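Local coordinates for Cow rumen GH26 endo-mannanase (Metagenome, PDB 6UEH), which probably cleaves internal beta-1,4-mannosidic bonds in mannans such as galactomannan, as a rumen endo-mannanase of glycoside hydrolase family 26, at residues A[364-367]-A[368-372]; A[372-375]-A[376-379]; A[388-391]-A[392-396]. One frame throughout, in Å; residues are numbered along the deposited sequence.

Interaction 1: residues A[364-367]-A[368-372]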
ATOM      1  N   TYR A 364       1.034   0.390  -6.111  1.00 18.72           N
ATOM      2  CA  TYR A 364       1.793   1.562  -5.703  1.00 21.23           C
ATOM      3  C   TYR A 364       0.938   2.807  -5.897  1.00 22.25           C
ATOM      4  O   TYR A 364      -0.173   2.727  -6.414  1.00 22.85           O
ATOM      5  CB  TYR A 364       3.106   1.655  -6.482  1.00 22.63           C
ATOM      6  CG  TYR A 364       4.128   0.645  -6.016  1.00 21.92           C
ATOM      7  CD1 TYR A 364       4.979   0.930  -4.955  1.00 21.94           C
ATOM      8  CD2 TYR A 364       4.226  -0.604  -6.618  1.00 22.11           C
ATOM      9  CE1 TYR A 364       5.909   0.005  -4.518  1.00 21.91           C
ATOM     10  CE2 TYR A 364       5.155  -1.533  -6.188  1.00 22.25           C
ATOM     11  CZ  TYR A 364       5.993  -1.225  -5.137  1.00 22.84           C
ATOM     12  OH  TYR A 364       6.916  -2.147  -4.703  1.00 23.48           O
ATOM     13  N   ALA A 365       1.449   3.953  -5.465  1.00 22.29           N
ATOM     14  CA  ALA A 365       0.685   5.191  -5.540  1.00 23.74           C
ATOM     15  C   ALA A 365       1.494   6.308  -6.187  1.00 24.86           C
ATOM     16  O   ALA A 365       1.327   7.477  -5.843  1.00 25.64           O
ATOM     17  CB  ALA A 365       0.224   5.608  -4.155  1.00 24.49           C
ATOM     18  N   TRP A 366       2.366   5.943  -7.123  1.00 20.59           N
ATOM     19  CA  TRP A 366       3.227   6.918  -7.788  1.00 22.98           C
ATOM     20  C   TRP A 366       2.419   7.951  -8.566  1.00 24.83           C
ATOM     21  O   TRP A 366       2.721   9.143  -8.539  1.00 25.52           O
ATOM     22  CB  TRP A 366       4.208   6.223  -8.740  1.00 23.93           C
ATOM     23  CG  TRP A 366       4.985   5.097  -8.131  1.00 23.98           C
ATOM     24  CD1 TRP A 366       5.054   3.811  -8.588  1.00 23.68           C
ATOM     25  CD2 TRP A 366       5.810   5.150  -6.960  1.00 24.79           C
ATOM     26  NE1 TRP A 366       5.869   3.063  -7.775  1.00 24.41           N
ATOM     27  CE2 TRP A 366       6.345   3.861  -6.767  1.00 24.71           C
ATOM     28  CE3 TRP A 366       6.148   6.163  -6.055  1.00 25.50           C
ATOM     29  CZ2 TRP A 366       7.198   3.557  -5.708  1.00 25.51           C
ATOM     30  CZ3 TRP A 366       6.994   5.858  -5.003  1.00 25.47           C
ATOM     31  CH2 TRP A 366       7.509   4.566  -4.839  1.00 25.22           C
ATOM     32  N   SER A 367       1.390   7.477  -9.262  1.00 25.43           N
ATOM     33  CA  SER A 367       0.574   8.324 -10.118  1.00 25.35           C
ATOM     34  C   SER A 367      -0.805   7.687 -10.261  1.00 25.78           C
ATOM     35  O   SER A 367      -0.999   6.551  -9.832  1.00 25.87           O
ATOM     36  CB  SER A 367       1.242   8.502 -11.485  1.00 25.34           C
ATOM     37  OG  SER A 367       1.164   7.312 -12.250  1.00 23.51           O
ATOM     38  N   PRO A 368      -1.774   8.414 -10.845  1.00 26.27           N
ATOM     39  CA  PRO A 368      -3.074   7.786 -11.111  1.00 25.83           C
ATOM     40  C   PRO A 368      -2.975   6.521 -11.967  1.00 24.28           C
ATOM     41  O   PRO A 368      -3.800   5.620 -11.814  1.00 23.28           O
ATOM     42  CB  PRO A 368      -3.841   8.882 -11.852  1.00 28.18           C
ATOM     43  CG  PRO A 368      -3.273  10.145 -11.318  1.00 28.75           C
ATOM     44  CD  PRO A 368      -1.814   9.871 -11.077  1.00 28.29           C
ATOM     45  N   ASP A 369      -1.974   6.452 -12.842  1.00 23.44           N
ATOM     46  CA  ASP A 369      -1.798   5.302 -13.728  1.00 24.06           C
ATOM     47  C   ASP A 369      -1.380   4.036 -12.983  1.00 22.20           C
ATOM     48  O   ASP A 369      -1.392   2.942 -13.552  1.00 21.73           O
ATOM     49  CB  ASP A 369      -0.768   5.615 -14.815  1.00 26.71           C
ATOM     50  CG  ASP A 369      -1.303   6.560 -15.875  1.00 30.96           C
ATOM     51  OD1 ASP A 369      -2.541   6.714 -15.972  1.00 30.92           O
ATOM     52  OD2 ASP A 369      -0.485   7.139 -16.621  1.00 33.51           O
ATOM     53  N   SER A 370      -1.010   4.183 -11.714  1.00 21.03           N
ATOM     54  CA  SER A 370      -0.631   3.036 -10.896  1.00 20.43           C
ATOM     55  C   SER A 370      -1.790   2.055 -10.737  1.00 20.24           C
ATOM     56  O   SER A 370      -1.581   0.882 -10.433  1.00 18.19           O
ATOM     57  CB  SER A 370      -0.140   3.492  -9.520  1.00 19.76           C
ATOM     58  OG  SER A 370       1.107   4.156  -9.621  1.00 20.93           O
ATOM     59  N   ILE A 371      -3.009   2.539 -10.956  1.00 21.03           N
ATOM     60  CA  ILE A 371      -4.203   1.711 -10.820  1.00 20.05           C
ATOM     61  C   ILE A 371      -4.353   0.739 -11.992  1.00 20.00           C
ATOM     62  O   ILE A 371      -5.153  -0.193 -11.935  1.00 19.48           O
ATOM     63  CB  ILE A 371      -5.474   2.576 -10.713  1.00 21.00           C
ATOM     64  CG1 ILE A 371      -6.600   1.799 -10.022  1.00 20.73           C
ATOM     65  CG2 ILE A 371      -5.904   3.080 -12.090  1.00 21.71           C
ATOM     66  CD1 ILE A 371      -7.887   2.588  -9.887  1.00 21.87           C
ATOM     67  N   GLN A 372      -3.576   0.951 -13.049  1.00 20.03           N
ATOM     68  CA  GLN A 372      -3.629   0.068 -14.211  1.00 23.37           C
ATOM     69  C   GLN A 372      -3.036  -1.306 -13.900  1.00 22.16           C
ATOM     70  O   GLN A 372      -3.184  -2.243 -14.682  1.00 22.34           O
ATOM     71  CB  GLN A 372      -2.904   0.696 -15.401  1.00 24.95           C
ATOM     72  CG  GLN A 372      -3.540   1.989 -15.889  1.00 27.41           C
ATOM     73  CD  GLN A 372      -2.952   2.467 -17.199  1.00 30.13           C
ATOM     74  OE1 GLN A 372      -2.430   1.673 -17.984  1.00 31.25           O
ATOM     75  NE2 GLN A 372      -3.031   3.770 -17.444  1.00 30.55           N
TER
HETATM   76  O   HOH W   1       0.736  -0.134  -9.028  1.00 21.63           O
HETATM   77  O   HOH W   2       2.183   4.497 -12.789  1.00 26.15           O
HETATM   78  O   HOH W   3       2.311   7.558 -14.838  1.00 42.17           O
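Ser370 turns back onto Ser367 and the backbone of Tyr364, and the tight part of this turn lies around its CB. That atom is wedged between two carbonyls, 3.2 Å from Tyr364 O and just as near Ser367 O. Tyr364 O is buried here and has no polar partner in the model. A backbone bond closes the turn, from Ser370 N to Ser367 O (3.0 Å), the donor standing well above the carbonyl plane. With OG beside its own backbone N (chi1 -69°), Ser370 points its hydroxyl toward the loop before it and accepts a weak bond from Ser367 N. The same hydroxyl is bonded to Glu315. All this opens the 3-10 segment that follows strand 357-362 of the TIM barrel, and the long, weak bond from Asp369 N to Ser367 OG (3.3 Å) gives its start the form of an ST turn. The other side is looser and watery. Ser367 OG holds two waters: one also reaches Asp369 OD2 weakly, and the other reaches Ser370 OG weakly. At the far end of the turn a third water donates to Ser370 O (2.9 Å) and accepts from Tyr364 N.

Interaction 2: residues A[372-375]-A[376-379]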
ATOM      1  N   GLN A 372      -3.576   0.951 -13.049  1.00 20.03           N
ATOM      2  CA  GLN A 372      -3.629   0.068 -14.211  1.00 23.37           C
ATOM      3  C   GLN A 372      -3.036  -1.306 -13.900  1.00 22.16           C
ATOM      4  O   GLN A 372      -3.184  -2.243 -14.682  1.00 22.34           O
ATOM      5  CB  GLN A 372      -2.904   0.696 -15.401  1.00 24.95           C
ATOM      6  CG  GLN A 372      -3.540   1.989 -15.889  1.00 27.41           C
ATOM      7  CD  GLN A 372      -2.952   2.467 -17.199  1.00 30.13           C
ATOM      8  OE1 GLN A 372      -2.430   1.673 -17.984  1.00 31.25           O
ATOM      9  NE2 GLN A 372      -3.031   3.770 -17.444  1.00 30.55           N
ATOM     10  N   TRP A 373      -2.374  -1.419 -12.753  1.00 19.17           N
ATOM     11  CA  TRP A 373      -1.803  -2.688 -12.314  1.00 20.07           C
ATOM     12  C   TRP A 373      -2.761  -3.448 -11.397  1.00 18.25           C
ATOM     13  O   TRP A 373      -2.409  -4.492 -10.848  1.00 17.86           O
ATOM     14  CB  TRP A 373      -0.469  -2.457 -11.599  1.00 19.96           C
ATOM     15  CG  TRP A 373       0.579  -1.841 -12.469  1.00 20.78           C
ATOM     16  CD1 TRP A 373       0.732  -0.515 -12.757  1.00 21.63           C
ATOM     17  CD2 TRP A 373       1.630  -2.526 -13.161  1.00 21.67           C
ATOM     18  NE1 TRP A 373       1.811  -0.333 -13.588  1.00 22.92           N
ATOM     19  CE2 TRP A 373       2.379  -1.551 -13.850  1.00 23.07           C
ATOM     20  CE3 TRP A 373       2.011  -3.868 -13.262  1.00 19.16           C
ATOM     21  CZ2 TRP A 373       3.486  -1.878 -14.633  1.00 23.32           C
ATOM     22  CZ3 TRP A 373       3.109  -4.189 -14.040  1.00 22.71           C
ATOM     23  CH2 TRP A 373       3.835  -3.198 -14.715  1.00 23.73           C
ATOM     24  N   TYR A 374      -3.969  -2.916 -11.233  1.00 18.41           N
ATOM     25  CA  TYR A 374      -4.995  -3.555 -10.412  1.00 18.18           C
ATOM     26  C   TYR A 374      -5.824  -4.521 -11.255  1.00 20.63           C
ATOM     27  O   TYR A 374      -6.332  -4.153 -12.313  1.00 19.51           O
ATOM     28  CB  TYR A 374      -5.888  -2.496  -9.761  1.00 18.22           C
ATOM     29  CG  TYR A 374      -7.005  -3.042  -8.897  1.00 18.50           C
ATOM     30  CD1 TYR A 374      -6.745  -3.947  -7.874  1.00 17.59           C
ATOM     31  CD2 TYR A 374      -8.317  -2.627  -9.086  1.00 19.02           C
ATOM     32  CE1 TYR A 374      -7.762  -4.437  -7.077  1.00 18.61           C
ATOM     33  CE2 TYR A 374      -9.341  -3.111  -8.293  1.00 18.89           C
ATOM     34  CZ  TYR A 374      -9.060  -4.013  -7.291  1.00 19.94           C
ATOM     35  OH  TYR A 374     -10.080  -4.494  -6.501  1.00 18.54           O
ATOM     36  N   ALA A 375      -5.957  -5.757 -10.785  1.00 20.01           N
ATOM     37  CA  ALA A 375      -6.613  -6.805 -11.561  1.00 20.64           C
ATOM     38  C   ALA A 375      -8.139  -6.758 -11.476  1.00 22.56           C
ATOM     39  O   ALA A 375      -8.823  -7.497 -12.185  1.00 24.46           O
ATOM     40  CB  ALA A 375      -6.116  -8.165 -11.119  1.00 18.96           C
ATOM     41  N   GLY A 376      -8.673  -5.904 -10.610  1.00 19.46           N
ATOM     42  CA  GLY A 376     -10.114  -5.740 -10.510  1.00 20.07           C
ATOM     43  C   GLY A 376     -10.724  -6.381  -9.277  1.00 19.85           C
ATOM     44  O   GLY A 376     -10.151  -7.303  -8.697  1.00 20.00           O
ATOM     45  N   ASP A 377     -11.902  -5.897  -8.890  1.00 20.34           N
ATOM     46  CA  ASP A 377     -12.570  -6.336  -7.664  1.00 20.31           C
ATOM     47  C   ASP A 377     -12.862  -7.833  -7.630  1.00 23.55           C
ATOM     48  O   ASP A 377     -12.929  -8.431  -6.558  1.00 20.33           O
ATOM     49  CB  ASP A 377     -13.882  -5.572  -7.469  1.00 23.91           C
ATOM     50  CG  ASP A 377     -13.665  -4.103  -7.171  1.00 24.98           C
ATOM     51  OD1 ASP A 377     -12.535  -3.730  -6.788  1.00 23.46           O
ATOM     52  OD2 ASP A 377     -14.628  -3.323  -7.311  1.00 26.78           O
ATOM     53  N   GLU A 378     -13.045  -8.433  -8.801  1.00 23.88           N
ATOM     54  CA  GLU A 378     -13.444  -9.833  -8.874  1.00 26.35           C
ATOM     55  C   GLU A 378     -12.244 -10.785  -8.841  1.00 24.22           C
ATOM     56  O   GLU A 378     -12.415 -12.003  -8.824  1.00 24.64           O
ATOM     57  CB  GLU A 378     -14.292 -10.072 -10.132  1.00 31.06           C
ATOM     58  CG  GLU A 378     -13.540  -9.990 -11.459  1.00 35.30           C
ATOM     59  CD  GLU A 378     -13.253  -8.563 -11.928  1.00 39.18           C
ATOM     60  OE1 GLU A 378     -13.534  -7.603 -11.181  1.00 39.70           O
ATOM     61  OE2 GLU A 378     -12.744  -8.403 -13.059  1.00 41.17           O
ATOM     62  N   TYR A 379     -11.035 -10.229  -8.808  1.00 22.06           N
ATOM     63  CA  TYR A 379      -9.818 -11.041  -8.807  1.00 21.61           C
ATOM     64  C   TYR A 379      -8.894 -10.771  -7.617  1.00 20.80           C
ATOM     65  O   TYR A 379      -7.841 -11.397  -7.496  1.00 18.63           O
ATOM     66  CB  TYR A 379      -9.030 -10.818 -10.100  1.00 22.70           C
ATOM     67  CG  TYR A 379      -9.577 -11.553 -11.301  1.00 25.20           C
ATOM     68  CD1 TYR A 379      -9.275 -12.892 -11.516  1.00 27.01           C
ATOM     69  CD2 TYR A 379     -10.381 -10.908 -12.229  1.00 26.85           C
ATOM     70  CE1 TYR A 379      -9.769 -13.569 -12.616  1.00 29.25           C
ATOM     71  CE2 TYR A 379     -10.883 -11.576 -13.332  1.00 29.00           C
ATOM     72  CZ  TYR A 379     -10.572 -12.906 -13.520  1.00 30.84           C
ATOM     73  OH  TYR A 379     -11.064 -13.578 -14.614  1.00 34.49           O
TER
HETATM   74  O   HOH W   4     -10.550  -6.839 -14.085  1.00 29.38           O
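A type I beta turn over residues 376-379, in the loop that leads into barrel strand 382-387, is roofed by the ring of Tyr374 and tied to it through Asp377. The turn is closed by the backbone bond from Tyr379 N to Gly376 O (3.1 Å). Tyr374 sends its ring forward along the chain, with CG opposite the backbone N (chi1 179°), which brings one face over the residue two places on. Gly376 N sits 3.5 Å above the ring plane, over its centre, and Gly376 CA makes a CH-pi contact 3.9 Å from the ring centroid. At the far end of the ring the phenol OH donates a short bond of 2.6 Å to Asp377 OD1. OD1 receives it on its anti lone pair, away from OD2, and lies at the ring's edge; the carboxylate plane is turned 63° from that of the ring. Face and hydroxyl are thus both engaged, which fixes the ring against the turn. Gly376 has backbone angles that exclude a side chain: a CB there would run into Ala375 O. Beneath, Ala375 CB packs on Tyr379 CB at 4.1 Å. A water donates both to Ala375 O (2.7 Å) and to Glu378 OE2, which links the end of the bent Glu378 side chain to the backbone ahead of the turn. Lys422, just ahead of strand 423-429, touches the Tyr374 side chain and bonds Asp377 O, while Gln361 of strand 357-362 accepts from Ala375 N. On the other flank lies helix 334-351, where Trp341 packs on Ala375 and donates to Tyr379 O, and the ring of Tyr345 meets that of Tyr379 edge-to-face.

Interaction 3: residues A[388-391]-A[392-396]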
ATOM      1  N   TYR A 388       9.152   0.898   1.682  1.00 17.03           N
ATOM      2  CA  TYR A 388      10.558   1.020   2.032  1.00 17.33           C
ATOM      3  C   TYR A 388      10.984   2.473   1.883  1.00 17.67           C
ATOM      4  O   TYR A 388      11.321   2.919   0.790  1.00 17.55           O
ATOM      5  CB  TYR A 388      11.413   0.101   1.161  1.00 19.16           C
ATOM      6  CG  TYR A 388      11.203  -1.369   1.454  1.00 17.77           C
ATOM      7  CD1 TYR A 388      11.938  -2.007   2.444  1.00 17.79           C
ATOM      8  CD2 TYR A 388      10.269  -2.116   0.745  1.00 16.52           C
ATOM      9  CE1 TYR A 388      11.756  -3.349   2.720  1.00 18.00           C
ATOM     10  CE2 TYR A 388      10.079  -3.464   1.016  1.00 16.15           C
ATOM     11  CZ  TYR A 388      10.825  -4.073   2.007  1.00 16.26           C
ATOM     12  OH  TYR A 388      10.648  -5.412   2.286  1.00 16.29           O
ATOM     13  N   ASN A 389      10.950   3.213   2.987  1.00 17.85           N
ATOM     14  CA  ASN A 389      11.194   4.647   2.933  1.00 18.31           C
ATOM     15  C   ASN A 389      12.301   5.130   3.865  1.00 18.82           C
ATOM     16  O   ASN A 389      12.288   6.282   4.294  1.00 19.59           O
ATOM     17  CB  ASN A 389       9.898   5.410   3.241  1.00 17.36           C
ATOM     18  CG  ASN A 389       9.275   5.009   4.571  1.00 16.98           C
ATOM     19  OD1 ASN A 389       9.809   4.174   5.301  1.00 17.97           O
ATOM     20  ND2 ASN A 389       8.138   5.614   4.891  1.00 16.88           N
ATOM     21  N   THR A 390      13.261   4.263   4.175  1.00 18.73           N
ATOM     22  CA  THR A 390      14.396   4.678   4.997  1.00 18.51           C
ATOM     23  C   THR A 390      15.559   5.151   4.138  1.00 18.91           C
ATOM     24  O   THR A 390      16.449   5.852   4.615  1.00 19.62           O
ATOM     25  CB  THR A 390      14.893   3.547   5.915  1.00 18.22           C
ATOM     26  OG1 THR A 390      15.250   2.405   5.124  1.00 18.35           O
ATOM     27  CG2 THR A 390      13.815   3.158   6.913  1.00 17.33           C
ATOM     28  N   VAL A 391      15.552   4.756   2.869  1.00 18.23           N
ATOM     29  CA  VAL A 391      16.612   5.143   1.945  1.00 19.81           C
ATOM     30  C   VAL A 391      16.027   5.961   0.801  1.00 19.92           C
ATOM     31  O   VAL A 391      16.199   7.179   0.746  1.00 21.27           O
ATOM     32  CB  VAL A 391      17.355   3.912   1.381  1.00 19.44           C
ATOM     33  CG1 VAL A 391      18.535   4.349   0.524  1.00 20.56           C
ATOM     34  CG2 VAL A 391      17.825   3.011   2.515  1.00 21.15           C
ATOM     35  N   TYR A 392      15.332   5.287  -0.109  1.00 18.92           N
ATOM     36  CA  TYR A 392      14.630   5.967  -1.192  1.00 23.82           C
ATOM     37  C   TYR A 392      13.211   6.324  -0.758  1.00 21.92           C
ATOM     38  O   TYR A 392      12.712   5.799   0.235  1.00 20.93           O
ATOM     39  CB  TYR A 392      14.599   5.093  -2.447  1.00 26.24           C
ATOM     40  CG  TYR A 392      15.972   4.707  -2.948  1.00 30.34           C
ATOM     41  CD1 TYR A 392      16.738   5.600  -3.685  1.00 32.57           C
ATOM     42  CD2 TYR A 392      16.502   3.450  -2.683  1.00 31.71           C
ATOM     43  CE1 TYR A 392      17.993   5.255  -4.146  1.00 35.25           C
ATOM     44  CE2 TYR A 392      17.759   3.095  -3.140  1.00 34.46           C
ATOM     45  CZ  TYR A 392      18.499   4.002  -3.872  1.00 36.62           C
ATOM     46  OH  TYR A 392      19.751   3.661  -4.331  1.00 39.80           O
ATOM     47  N   ASN A 393      12.577   7.224  -1.506  1.00 22.05           N
ATOM     48  CA  ASN A 393      11.208   7.654  -1.232  1.00 21.03           C
ATOM     49  C   ASN A 393      11.010   8.137   0.204  1.00 20.06           C
ATOM     50  O   ASN A 393       9.967   7.895   0.816  1.00 18.57           O
ATOM     51  CB  ASN A 393      10.231   6.516  -1.539  1.00 21.69           C
ATOM     52  CG  ASN A 393      10.328   6.041  -2.977  1.00 22.67           C
ATOM     53  OD1 ASN A 393      10.707   4.899  -3.244  1.00 24.43           O
ATOM     54  ND2 ASN A 393       9.987   6.918  -3.913  1.00 22.40           N
ATOM     55  N   ARG A 394      12.019   8.821   0.736  1.00 19.06           N
ATOM     56  CA  ARG A 394      11.980   9.286   2.116  1.00 19.83           C
ATOM     57  C   ARG A 394      11.594  10.762   2.196  1.00 20.45           C
ATOM     58  O   ARG A 394      12.252  11.616   1.605  1.00 19.70           O
ATOM     59  CB  ARG A 394      13.331   9.052   2.793  1.00 19.17           C
ATOM     60  CG  ARG A 394      13.368   9.507   4.237  1.00 20.24           C
ATOM     61  CD  ARG A 394      14.449   8.796   5.035  1.00 20.33           C
ATOM     62  NE  ARG A 394      14.190   8.913   6.467  1.00 19.90           N
ATOM     63  CZ  ARG A 394      14.772   8.166   7.399  1.00 20.25           C
ATOM     64  NH1 ARG A 394      15.660   7.240   7.056  1.00 18.61           N
ATOM     65  NH2 ARG A 394      14.462   8.345   8.676  1.00 19.77           N
ATOM     66  N   HIS A 395      10.526  11.056   2.932  1.00 20.68           N
ATOM     67  CA  HIS A 395      10.007  12.420   3.011  1.00 21.92           C
ATOM     68  C   HIS A 395       9.693  12.855   4.444  1.00 21.81           C
ATOM     69  O   HIS A 395       8.848  13.725   4.662  1.00 23.05           O
ATOM     70  CB  HIS A 395       8.749  12.553   2.147  1.00 23.93           C
ATOM     71  CG  HIS A 395       8.942  12.118   0.728  1.00 25.83           C
ATOM     72  ND1 HIS A 395       9.475  12.945  -0.239  1.00 27.89           N
ATOM     73  CD2 HIS A 395       8.675  10.943   0.111  1.00 26.29           C
ATOM     74  CE1 HIS A 395       9.527  12.298  -1.389  1.00 28.08           C
ATOM     75  NE2 HIS A 395       9.049  11.080  -1.204  1.00 27.84           N
ATOM     76  N   ASP A 396      10.380  12.261   5.415  1.00 19.69           N
ATOM     77  CA  ASP A 396      10.114  12.557   6.820  1.00 18.93           C
ATOM     78  C   ASP A 396      11.060  13.623   7.374  1.00 23.14           C
ATOM     79  O   ASP A 396      10.988  13.975   8.552  1.00 20.03           O
ATOM     80  CB  ASP A 396      10.208  11.280   7.661  1.00 18.24           C
ATOM     81  CG  ASP A 396      11.628  10.744   7.764  1.00 18.37           C
ATOM     82  OD1 ASP A 396      12.453  11.037   6.873  1.00 18.81           O
ATOM     83  OD2 ASP A 396      11.914  10.022   8.742  1.00 19.45           O
TER
HETATM   84  O   HOH W   5      14.083   3.069   0.879  1.00 20.32           O
HETATM   85  O   HOH W   6      11.413   2.828  -1.985  1.00 32.83           O
HETATM   86  O   HOH W   7      14.846   9.535  -0.340  1.00 23.00           O
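Tyr392, Val391 and Arg394 carry this tight reversal of the loop. Val391 and Tyr392 lie side by side and point the same way; Val391 CG1 rests over one face of the tyrosine ring, toward its rim, in a CH-pi contact 4.1 Å from the centroid. Behind them the backbone folds back on itself, and Asn389 CA makes a straight C-H...O contact with Tyr392 O (3.3 Å). Waters fill in for direct backbone bonds: one accepts from Tyr392 N and donates to Tyr388 O (2.8 Å), another donates to Val391 O and accepts from Arg394 N. Arg394 runs out extended, CG opposite its backbone N (chi1 -180°), so that CB, CG and CD pass along Asn389 O. Its NH1 donates to Thr390 O (2.9 Å), nearly in the guanidinium plane, and also to Gly401 O. Along its other edge the guanidinium makes a two-pronged salt bridge to Asp396, NE to OD1 at 2.8 Å and NH2 to OD2 at 3.1 Å. A leucine here would probably leave Thr390 O and Gly401 O without this donor and the Asp396 carboxylate without this positive partner. The reversal follows strand 382-387 and precedes helix 408-417; Tyr388 and Thr390 tie it through their hydroxyls to Glu428 of strand 423-429 and to Asp430 just past that strand.

How the interactions relate
From the N terminus, interaction 1 comes first, turning the chain into a 3-10 segment soon after strand 357-362. Interaction 2 starts at its last residue, the shared Gln372, and closes a second turn before strand 382-387, so the two run end to end along one barrel connection; interaction 1 packs against helix 408-417 and interaction 2 against helix 334-351. After strand 382-387, interaction 3 closes a loop on the way to helix 408-417. The three follow in series, none enclosing or crossing another. Interactions 1 and 3 nevertheless meet where Trp366 CZ3 packs 3.4 Å from Asn393 ND2, joining the loops that leave two neighbouring strands; interaction 2 lies across the chain's centre from interaction 3, nearest atoms about 15 Å apart.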